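Local coordinates for penicillin-binding protein 2 (Pbp2) (Helicobacter pylori, PDB 5LP5) that probably cross-links peptidoglycan peptides as a penicillin-binding transpeptidase and joins MreC in a core complex for bacterial cell wall synthesis, at residues E86-I91 / E101-N106; D285-L290 / N296-R301; E323-T328 / L376-E381. All coordinates share one frame; numbering follows the deposited sequence.

Contact 1 (E86-I91 / E101-N106); sequences EKIEII and ETLLNN
Ile88 and Leu103 carry the meeting of two short helices, a small apolar contact. The gamma methyl of Ile88, CG2, lies 3.9 Å from CB of Leu103, so a branch of one side chain touches the root of the other, and the two side chains pass alongside one another, pointing opposite ways. Ile88 holds CG1 beside its backbone N (chi1 -73°), which leaves CG2 anti to that N and directed at the leucine, while CD1 reaches round to within 4.3 Å of Leu104 N. One helical turn on, Ile91 adds a looser touch, its CG2 standing 4.5 Å from Leu103 CD1.

Behind this first shell, the CA atoms of Ile88 and Leu103 are 7.0 Å apart, and the axes of 86-91 and 102-106 approach to 10.6 Å at 119°. Leu103 also packs on Val121 and Val122 of strand 118-125, and Ile91 on Val122 and on Val73 and Leu75 of strand 63-76, so these two strands back the contact through Ile91 and Leu103. Polar groups keep to the periphery: Glu86 OE2 forms a salt bridge with Lys82 NZ, and Asn106 OD1 a hydrogen bond with Lys109 NZ. With no hydrogen bond between the segments, the helices of this dimerisation-domain region are matched by methyl and methylene packing, whose geometry depends on shape rather than on directed bonds.

Contact 2 (D285-L290 / N296-R301); sequences DKWQKL and NPLLNR
Trp287 and Leu298 meet crosswise, their side chains at about a right angle, where the helix 284-291 faces the loop that follows it. The contact uses the far corner of the indole: CH2 of Trp287 is 3.9 Å from CD1 of Leu298, and the methyl approaches the ring obliquely. Trp287 starts out pointing away from the loop, but with CG anti to its backbone N (chi1 180°) the long ring swings its six-membered end back to the leucine. Leu290, a turn later, lies at a slant to Pro297, with its CD2 4.0 Å from Pro297 CB. Its other methyl, CD1, comes within 4.3 Å of Leu298 CD2, so Leu298 is touched by both helix residues.

The two loop residues are presented together because they occupy the central positions of a type I beta turn, Asn296 to Leu299. That turn is gripped from its own segment: Arg301 NH1 donates to Asn296 O at 3.2 Å, tilted 32° from the carbonyl plane, and Leu299 CD2 covers one guanidinium face, 4.0 Å above its centre. NH2 is also hydrogen-bonded to Tyr295 O, and NE is in a salt bridge with Glu563. Leu290 in turn packs on Tyr273 and Phe278. No hydrogen bond crosses between the segments, which implies a division of labour: polar bonds within 296-301 probably help hold the turn, and the fit to the helix is mainly between apolar carbons.

Contact 3 (E323-T328 / L376-E381); sequences ENLHIT and LEISIE
Asn324 and Leu325, where helix 314-324 ends, share one partner in Ile378, and van der Waals packing is the first kind of interaction to consider. CD1 of Ile378 sits 3.5 Å from Asn324 CB and 4.0 Å from its ND2, so the methyl lies against the asparagine's CB, with the amide a little farther off. The same CD1 is 4.2 Å from Leu325 CD2. Ile378 reaches both because CG1 is anti to its backbone N (chi1 -168°), carrying the delta methyl toward the helix end although the CB itself is not aimed there. Phe321, one turn back on that helix, also packs against this isoleucine. A looser touch joins Leu325 CD2 to Glu377 CB, at 4.5 Å.

A second kind of contact sets side chain against backbone. Leu325 CD2 rests 3.7 Å from the carbonyl oxygen of Glu377. The leucine is the first residue to leave helical geometry, and its CB still points toward 376-381 as the chain turns off.

Polar bonds belong to each side separately and none spans the contact. Asn324 ND2 makes a weak hydrogen bond back to Ser320 O, within its own helix. On the other side Ser379 is the N-cap of helix 380-389, its OG bonded weakly to Lys382 N. The arrangement is thus that of a helix C-terminus packed against a helix-to-helix junction, where 369-377 gives way to 380-389, in the helical part of a transpeptidase domain of the beta-lactamase clan.

The three contacts follow one another along an elongated chain. Contact 1 lies in the dimerisation-domain region, and its centre is 34 Å from that of contact 2, with nearest atoms about 16 Å apart. Contacts 1 and 3 lie on opposite sides of the chain's centre, 77 Å between their own centres. Contacts 2 and 3 share the transpeptidase region, their centres 45 Å apart, and none of the three touches another. The loop of contact 2 leads on to helix 314-324; a probable SxxK motif, Ser311 and Lys314, lies at the start of that helix, consistent with the active site of penicillin-binding enzymes, and contact 3 takes up its other end.

Contact 1 (E86-I91 / E101-N106)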
loop_
_atom_site.group_PDB
_atom_site.type_symbol
_atom_site.label_atom_id
_atom_site.label_comp_id
_atom_site.label_asym_id
_atom_site.label_seq_id
_atom_site.Cartn_x
_atom_site.Cartn_y
_atom_site.Cartn_z
ATOM N N GLU A 86 -0.259 -3.449 32.898
ATOM C CA GLU A 86 1.128 -3.895 32.893
ATOM C C GLU A 86 1.667 -4.066 31.472
ATOM O O GLU A 86 2.852 -3.856 31.225
ATOM C CB GLU A 86 1.255 -5.172 33.716
ATOM C CG GLU A 86 0.992 -4.898 35.194
ATOM C CD GLU A 86 0.720 -6.146 35.997
ATOM O OE1 GLU A 86 0.872 -7.263 35.456
ATOM O OE2 GLU A 86 0.344 -6.003 37.178
ATOM N N LYS A 87 0.787 -4.424 30.541
ATOM C CA LYS A 87 1.160 -4.540 29.128
ATOM C C LYS A 87 1.297 -3.187 28.456
ATOM O O LYS A 87 2.143 -3.012 27.587
ATOM C CB LYS A 87 0.169 -5.418 28.369
ATOM C CG LYS A 87 0.322 -6.876 28.742
ATOM C CD LYS A 87 -0.520 -7.785 27.872
ATOM C CE LYS A 87 -0.342 -9.247 28.263
ATOM N NZ LYS A 87 -1.356 -10.119 27.601
ATOM N N ILE A 88 0.479 -2.224 28.853
ATOM C CA ILE A 88 0.605 -0.865 28.320
ATOM C C ILE A 88 1.890 -0.191 28.813
ATOM O O ILE A 88 2.472 0.635 28.101
ATOM C CB ILE A 88 -0.647 -0.010 28.642
ATOM C CG1 ILE A 88 -1.827 -0.471 27.769
ATOM C CG2 ILE A 88 -0.373 1.477 28.438
ATOM C CD1 ILE A 88 -3.184 -0.007 28.249
ATOM N N GLU A 89 2.323 -0.538 30.029
ATOM C CA GLU A 89 3.618 -0.071 30.546
ATOM C C GLU A 89 4.737 -0.599 29.660
ATOM O O GLU A 89 5.685 0.126 29.355
ATOM C CB GLU A 89 3.864 -0.553 31.983
ATOM C CG GLU A 89 3.118 0.201 33.062
ATOM C CD GLU A 89 3.406 -0.330 34.458
ATOM O OE1 GLU A 89 3.976 -1.438 34.602
ATOM O OE2 GLU A 89 3.049 0.368 35.426
ATOM N N ILE A 90 4.623 -1.872 29.269
ATOM C CA ILE A 90 5.585 -2.503 28.361
ATOM C C ILE A 90 5.579 -1.786 27.002
ATOM O O ILE A 90 6.630 -1.513 26.441
ATOM C CB ILE A 90 5.319 -4.026 28.193
ATOM C CG1 ILE A 90 5.652 -4.786 29.489
ATOM C CG2 ILE A 90 6.153 -4.604 27.068
ATOM C CD1 ILE A 90 5.361 -6.274 29.453
ATOM N N ILE A 91 4.399 -1.467 26.489
ATOM C CA ILE A 91 4.282 -0.785 25.208
ATOM C C ILE A 91 4.694 0.688 25.303
ATOM O O ILE A 91 5.097 1.281 24.311
ATOM C CB ILE A 91 2.870 -0.956 24.633
ATOM C CG1 ILE A 91 2.661 -2.431 24.286
ATOM C CG2 ILE A 91 2.669 -0.102 23.386
ATOM C CD1 ILE A 91 1.227 -2.837 24.050
ATOM N N GLU A 101 -1.530 6.982 29.309
ATOM C CA GLU A 101 -2.979 7.093 29.260
ATOM C C GLU A 101 -3.545 7.275 27.854
ATOM O O GLU A 101 -4.622 6.744 27.577
ATOM C CB GLU A 101 -3.472 8.202 30.191
ATOM C CG GLU A 101 -2.923 9.584 29.897
ATOM C CD GLU A 101 -3.178 10.540 31.048
ATOM O OE1 GLU A 101 -4.162 10.323 31.793
ATOM O OE2 GLU A 101 -2.397 11.504 31.213
ATOM N N THR A 102 -2.852 7.981 26.952
ATOM C CA THR A 102 -3.342 8.064 25.553
ATOM C C THR A 102 -3.480 6.651 24.949
ATOM O O THR A 102 -4.213 6.436 23.978
ATOM C CB THR A 102 -2.481 8.958 24.611
ATOM O OG1 THR A 102 -1.119 8.515 24.591
ATOM C CG2 THR A 102 -2.549 10.439 25.001
ATOM N N LEU A 103 -2.786 5.694 25.563
ATOM C CA LEU A 103 -2.850 4.291 25.164
ATOM C C LEU A 103 -4.007 3.517 25.811
ATOM O O LEU A 103 -4.502 2.572 25.206
ATOM C CB LEU A 103 -1.490 3.612 25.400
ATOM C CG LEU A 103 -0.341 4.180 24.542
ATOM C CD1 LEU A 103 1.018 3.697 25.030
ATOM C CD2 LEU A 103 -0.534 3.868 23.056
ATOM N N LEU A 104 -4.442 3.884 27.021
ATOM C CA LEU A 104 -5.743 3.397 27.533
ATOM C C LEU A 104 -6.809 3.703 26.485
ATOM O O LEU A 104 -7.571 2.824 26.048
ATOM C CB LEU A 104 -6.139 4.074 28.867
ATOM C CG LEU A 104 -7.639 4.418 29.148
ATOM C CD1 LEU A 104 -8.493 3.179 29.420
ATOM C CD2 LEU A 104 -7.801 5.437 30.275
ATOM N N ASN A 105 -6.854 4.977 26.113
ATOM C CA ASN A 105 -7.960 5.520 25.331
ATOM C C ASN A 105 -8.062 4.765 24.013
ATOM O O ASN A 105 -9.162 4.410 23.572
ATOM C CB ASN A 105 -7.767 7.027 25.098
ATOM C CG ASN A 105 -9.077 7.810 25.104
ATOM O OD1 ASN A 105 -10.111 7.345 25.583
ATOM N ND2 ASN A 105 -9.018 9.037 24.608
ATOM N N ASN A 106 -6.901 4.510 23.407
ATOM C CA ASN A 106 -6.818 3.738 22.179
ATOM C C ASN A 106 -7.368 2.336 22.347
ATOM O O ASN A 106 -7.943 1.805 21.408
ATOM C CB ASN A 106 -5.380 3.673 21.668
ATOM C CG ASN A 106 -4.993 4.895 20.851
ATOM O OD1 ASN A 106 -5.585 5.160 19.806
ATOM N ND2 ASN A 106 -3.986 5.628 21.307
#

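Contact 2 (D285-L290 / N296-R301)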
loop_
_atom_site.group_PDB
_atom_site.type_symbol
_atom_site.label_atom_id
_atom_site.label_comp_id
_atom_site.label_asym_id
_atom_site.label_seq_id
_atom_site.Cartn_x
_atom_site.Cartn_y
_atom_site.Cartn_z
ATOM N N ASP A 285 -5.910 20.589 13.554
ATOM C CA ASP A 285 -5.099 21.687 13.035
ATOM C C ASP A 285 -5.154 21.857 11.508
ATOM O O ASP A 285 -5.243 22.957 11.019
ATOM C CB ASP A 285 -3.629 21.546 13.453
ATOM C CG ASP A 285 -2.797 22.718 12.975
ATOM O OD1 ASP A 285 -3.255 23.855 13.196
ATOM O OD2 ASP A 285 -1.720 22.534 12.369
ATOM N N LYS A 286 -5.077 20.768 10.757
ATOM C CA LYS A 286 -5.060 20.857 9.298
ATOM C C LYS A 286 -6.437 21.049 8.699
ATOM O O LYS A 286 -6.561 21.642 7.638
ATOM C CB LYS A 286 -4.381 19.633 8.712
ATOM C CG LYS A 286 -2.891 19.752 8.842
ATOM C CD LYS A 286 -2.219 18.418 8.681
ATOM C CE LYS A 286 -0.854 18.597 8.029
ATOM N NZ LYS A 286 0.071 17.475 8.380
ATOM N N TRP A 287 -7.470 20.569 9.382
ATOM C CA TRP A 287 -8.838 20.771 8.925
ATOM C C TRP A 287 -9.222 22.242 9.017
ATOM O O TRP A 287 -9.884 22.772 8.137
ATOM C CB TRP A 287 -9.810 19.923 9.738
ATOM C CG TRP A 287 -11.224 20.094 9.310
ATOM C CD1 TRP A 287 -12.216 20.724 10.005
ATOM C CD2 TRP A 287 -11.812 19.656 8.074
ATOM N NE1 TRP A 287 -13.394 20.690 9.291
ATOM C CE2 TRP A 287 -13.171 20.046 8.098
ATOM C CE3 TRP A 287 -11.325 18.988 6.953
ATOM C CZ2 TRP A 287 -14.045 19.779 7.036
ATOM C CZ3 TRP A 287 -12.194 18.719 5.901
ATOM C CH2 TRP A 287 -13.534 19.116 5.949
ATOM N N GLN A 288 -8.804 22.894 10.091
ATOM C CA GLN A 288 -9.003 24.334 10.247
ATOM C C GLN A 288 -8.268 25.085 9.141
ATOM O O GLN A 288 -8.792 26.044 8.567
ATOM C CB GLN A 288 -8.514 24.795 11.640
ATOM C CG GLN A 288 -8.802 26.247 12.008
ATOM C CD GLN A 288 -7.808 27.209 11.390
ATOM O OE1 GLN A 288 -6.641 26.862 11.174
ATOM N NE2 GLN A 288 -8.266 28.428 11.097
ATOM N N LYS A 289 -7.052 24.651 8.841
ATOM C CA LYS A 289 -6.233 25.340 7.844
ATOM C C LYS A 289 -6.874 25.299 6.473
ATOM O O LYS A 289 -6.757 26.240 5.709
ATOM C CB LYS A 289 -4.805 24.774 7.793
ATOM C CG LYS A 289 -3.910 25.251 8.938
ATOM C CD LYS A 289 -2.490 25.534 8.499
ATOM C CE LYS A 289 -1.709 26.231 9.604
ATOM N NZ LYS A 289 -1.565 25.395 10.827
ATOM N N LEU A 290 -7.565 24.211 6.170
ATOM C CA LEU A 290 -8.186 24.043 4.856
ATOM C C LEU A 290 -9.541 24.733 4.781
ATOM O O LEU A 290 -9.865 25.388 3.785
ATOM C CB LEU A 290 -8.345 22.554 4.523
ATOM C CG LEU A 290 -7.066 21.760 4.225
ATOM C CD1 LEU A 290 -7.434 20.298 4.056
ATOM C CD2 LEU A 290 -6.299 22.277 3.014
ATOM N N ASN A 296 -10.469 28.581 -0.414
ATOM C CA ASN A 296 -11.338 27.409 -0.529
ATOM C C ASN A 296 -10.660 26.242 -1.284
ATOM O O ASN A 296 -10.967 25.968 -2.441
ATOM C CB ASN A 296 -12.644 27.852 -1.199
ATOM C CG ASN A 296 -13.742 26.836 -1.081
ATOM O OD1 ASN A 296 -13.620 25.829 -0.377
ATOM N ND2 ASN A 296 -14.829 27.089 -1.783
ATOM N N PRO A 297 -9.714 25.561 -0.622
ATOM C CA PRO A 297 -8.933 24.483 -1.222
ATOM C C PRO A 297 -9.743 23.228 -1.525
ATOM O O PRO A 297 -9.388 22.476 -2.444
ATOM C CB PRO A 297 -7.887 24.156 -0.150
ATOM C CG PRO A 297 -7.861 25.329 0.747
ATOM C CD PRO A 297 -9.272 25.827 0.751
ATOM N N LEU A 298 -10.808 22.999 -0.763
ATOM C CA LEU A 298 -11.582 21.785 -0.937
ATOM C C LEU A 298 -12.465 21.850 -2.163
ATOM O O LEU A 298 -13.085 20.860 -2.523
ATOM C CB LEU A 298 -12.445 21.528 0.278
ATOM C CG LEU A 298 -11.663 21.226 1.544
ATOM C CD1 LEU A 298 -12.667 21.117 2.681
ATOM C CD2 LEU A 298 -10.808 19.961 1.440
ATOM N N LEU A 299 -12.518 23.013 -2.808
ATOM C CA LEU A 299 -13.373 23.194 -3.963
ATOM C C LEU A 299 -12.718 22.638 -5.220
ATOM O O LEU A 299 -11.587 23.010 -5.573
ATOM C CB LEU A 299 -13.713 24.668 -4.157
ATOM C CG LEU A 299 -14.719 24.979 -5.279
ATOM C CD1 LEU A 299 -16.101 24.448 -4.959
ATOM C CD2 LEU A 299 -14.794 26.468 -5.587
ATOM N N ASN A 300 -13.446 21.726 -5.861
ATOM C CA ASN A 300 -13.148 21.273 -7.194
ATOM C C ASN A 300 -13.722 22.306 -8.161
ATOM O O ASN A 300 -14.925 22.437 -8.321
ATOM C CB ASN A 300 -13.766 19.890 -7.432
ATOM C CG ASN A 300 -13.436 19.320 -8.802
ATOM O OD1 ASN A 300 -13.437 20.031 -9.804
ATOM N ND2 ASN A 300 -13.149 18.026 -8.842
ATOM N N ARG A 301 -12.838 23.042 -8.813
ATOM C CA ARG A 301 -13.250 24.136 -9.659
ATOM C C ARG A 301 -13.495 23.772 -11.130
ATOM O O ARG A 301 -14.075 24.579 -11.848
ATOM C CB ARG A 301 -12.197 25.224 -9.575
ATOM C CG ARG A 301 -12.173 25.917 -8.225
ATOM C CD ARG A 301 -11.135 27.027 -8.211
ATOM N NE ARG A 301 -11.255 27.879 -7.032
ATOM C CZ ARG A 301 -10.868 27.527 -5.808
ATOM N NH1 ARG A 301 -10.334 26.314 -5.556
ATOM N NH2 ARG A 301 -11.023 28.391 -4.816
#

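Contact 3 (E323-T328 / L376-E381)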
loop_
_atom_site.group_PDB
_atom_site.type_symbol
_atom_site.label_atom_id
_atom_site.label_comp_id
_atom_site.label_asym_id
_atom_site.label_seq_id
_atom_site.Cartn_x
_atom_site.Cartn_y
_atom_site.Cartn_z
ATOM N N GLU A 323 -28.452 29.655 -37.936
ATOM C CA GLU A 323 -29.353 28.532 -38.070
ATOM C C GLU A 323 -30.819 28.983 -38.132
ATOM O O GLU A 323 -31.618 28.436 -38.903
ATOM C CB GLU A 323 -29.111 27.598 -36.894
ATOM C CG GLU A 323 -29.937 26.333 -36.864
ATOM C CD GLU A 323 -29.499 25.420 -35.744
ATOM O OE1 GLU A 323 -28.646 25.835 -34.923
ATOM O OE2 GLU A 323 -30.023 24.295 -35.688
ATOM N N ASN A 324 -31.155 30.005 -37.346
ATOM C CA ASN A 324 -32.545 30.375 -37.114
ATOM C C ASN A 324 -33.008 31.607 -37.887
ATOM O O ASN A 324 -34.205 31.768 -38.153
ATOM C CB ASN A 324 -32.755 30.576 -35.617
ATOM C CG ASN A 324 -32.698 29.270 -34.850
ATOM O OD1 ASN A 324 -33.501 28.370 -35.098
ATOM N ND2 ASN A 324 -31.739 29.149 -33.927
ATOM N N LEU A 325 -32.059 32.470 -38.244
ATOM C CA LEU A 325 -32.367 33.706 -38.952
ATOM C C LEU A 325 -32.121 33.520 -40.455
ATOM O O LEU A 325 -31.750 32.428 -40.896
ATOM C CB LEU A 325 -31.523 34.851 -38.385
ATOM C CG LEU A 325 -31.616 35.107 -36.871
ATOM C CD1 LEU A 325 -30.765 36.298 -36.463
ATOM C CD2 LEU A 325 -33.055 35.324 -36.414
ATOM N N HIS A 326 -32.354 34.579 -41.233
ATOM C CA HIS A 326 -32.013 34.614 -42.663
ATOM C C HIS A 326 -30.765 35.460 -42.897
ATOM O O HIS A 326 -30.847 36.563 -43.455
ATOM C CB HIS A 326 -33.161 35.211 -43.479
ATOM C CG HIS A 326 -34.420 34.411 -43.429
ATOM N ND1 HIS A 326 -35.337 34.525 -42.405
ATOM C CD2 HIS A 326 -34.927 33.503 -44.294
ATOM C CE1 HIS A 326 -36.354 33.715 -42.641
ATOM N NE2 HIS A 326 -36.129 33.084 -43.780
ATOM N N ILE A 327 -29.617 34.935 -42.469
ATOM C CA ILE A 327 -28.337 35.659 -42.515
ATOM C C ILE A 327 -27.156 34.701 -42.723
ATOM O O ILE A 327 -27.340 33.484 -42.789
ATOM C CB ILE A 327 -28.118 36.525 -41.246
ATOM C CG1 ILE A 327 -28.345 35.714 -39.960
ATOM C CG2 ILE A 327 -29.032 37.747 -41.274
ATOM C CD1 ILE A 327 -27.075 35.294 -39.264
ATOM N N THR A 328 -25.954 35.256 -42.865
ATOM C CA THR A 328 -24.737 34.454 -43.048
ATOM C C THR A 328 -23.545 35.013 -42.265
ATOM O O THR A 328 -23.587 36.109 -41.680
ATOM C CB THR A 328 -24.294 34.359 -44.522
ATOM O OG1 THR A 328 -23.893 35.656 -44.984
ATOM C CG2 THR A 328 -25.406 33.808 -45.396
ATOM N N LEU A 376 -31.923 40.717 -30.546
ATOM C CA LEU A 376 -33.260 41.323 -30.630
ATOM C C LEU A 376 -34.214 40.483 -31.493
ATOM O O LEU A 376 -35.414 40.383 -31.208
ATOM C CB LEU A 376 -33.175 42.748 -31.199
ATOM C CG LEU A 376 -32.447 43.778 -30.336
ATOM C CD1 LEU A 376 -32.119 45.025 -31.138
ATOM C CD2 LEU A 376 -33.268 44.127 -29.108
ATOM N N GLU A 377 -33.658 39.876 -32.540
ATOM C CA GLU A 377 -34.442 39.168 -33.549
ATOM C C GLU A 377 -34.573 37.640 -33.299
ATOM O O GLU A 377 -35.334 36.958 -33.998
ATOM C CB GLU A 377 -33.854 39.467 -34.948
ATOM C CG GLU A 377 -33.726 40.968 -35.269
ATOM C CD GLU A 377 -33.010 41.284 -36.593
ATOM O OE1 GLU A 377 -32.787 40.363 -37.418
ATOM O OE2 GLU A 377 -32.664 42.471 -36.815
ATOM N N ILE A 378 -33.854 37.111 -32.300
ATOM C CA ILE A 378 -33.906 35.672 -31.981
ATOM C C ILE A 378 -34.717 35.413 -30.722
ATOM O O ILE A 378 -34.596 36.142 -29.735
ATOM C CB ILE A 378 -32.485 35.047 -31.807
ATOM C CG1 ILE A 378 -32.536 33.513 -31.758
ATOM C CG2 ILE A 378 -31.789 35.543 -30.545
ATOM C CD1 ILE A 378 -33.040 32.871 -33.031
ATOM N N SER A 379 -35.540 34.368 -30.756
ATOM C CA SER A 379 -36.301 33.971 -29.572
ATOM C C SER A 379 -35.388 33.230 -28.607
ATOM O O SER A 379 -34.558 32.432 -29.032
ATOM C CB SER A 379 -37.480 33.083 -29.952
ATOM O OG SER A 379 -37.040 31.885 -30.545
ATOM N N ILE A 380 -35.544 33.489 -27.312
ATOM C CA ILE A 380 -34.708 32.843 -26.307
ATOM C C ILE A 380 -34.908 31.333 -26.337
ATOM O O ILE A 380 -34.006 30.580 -25.973
ATOM C CB ILE A 380 -34.958 33.394 -24.873
ATOM C CG1 ILE A 380 -33.903 32.866 -23.894
ATOM C CG2 ILE A 380 -36.348 33.030 -24.375
ATOM C CD1 ILE A 380 -32.478 33.274 -24.211
ATOM N N GLU A 381 -36.085 30.886 -26.770
ATOM C CA GLU A 381 -36.317 29.454 -26.872
ATOM C C GLU A 381 -35.371 28.766 -27.854
ATOM O O GLU A 381 -34.863 27.683 -27.577
ATOM C CB GLU A 381 -37.759 29.169 -27.257
ATOM C CG GLU A 381 -38.034 27.680 -27.435
ATOM C CD GLU A 381 -39.343 27.204 -26.788
ATOM O OE1 GLU A 381 -40.106 28.032 -26.219
ATOM O OE2 GLU A 381 -39.590 25.977 -26.840
#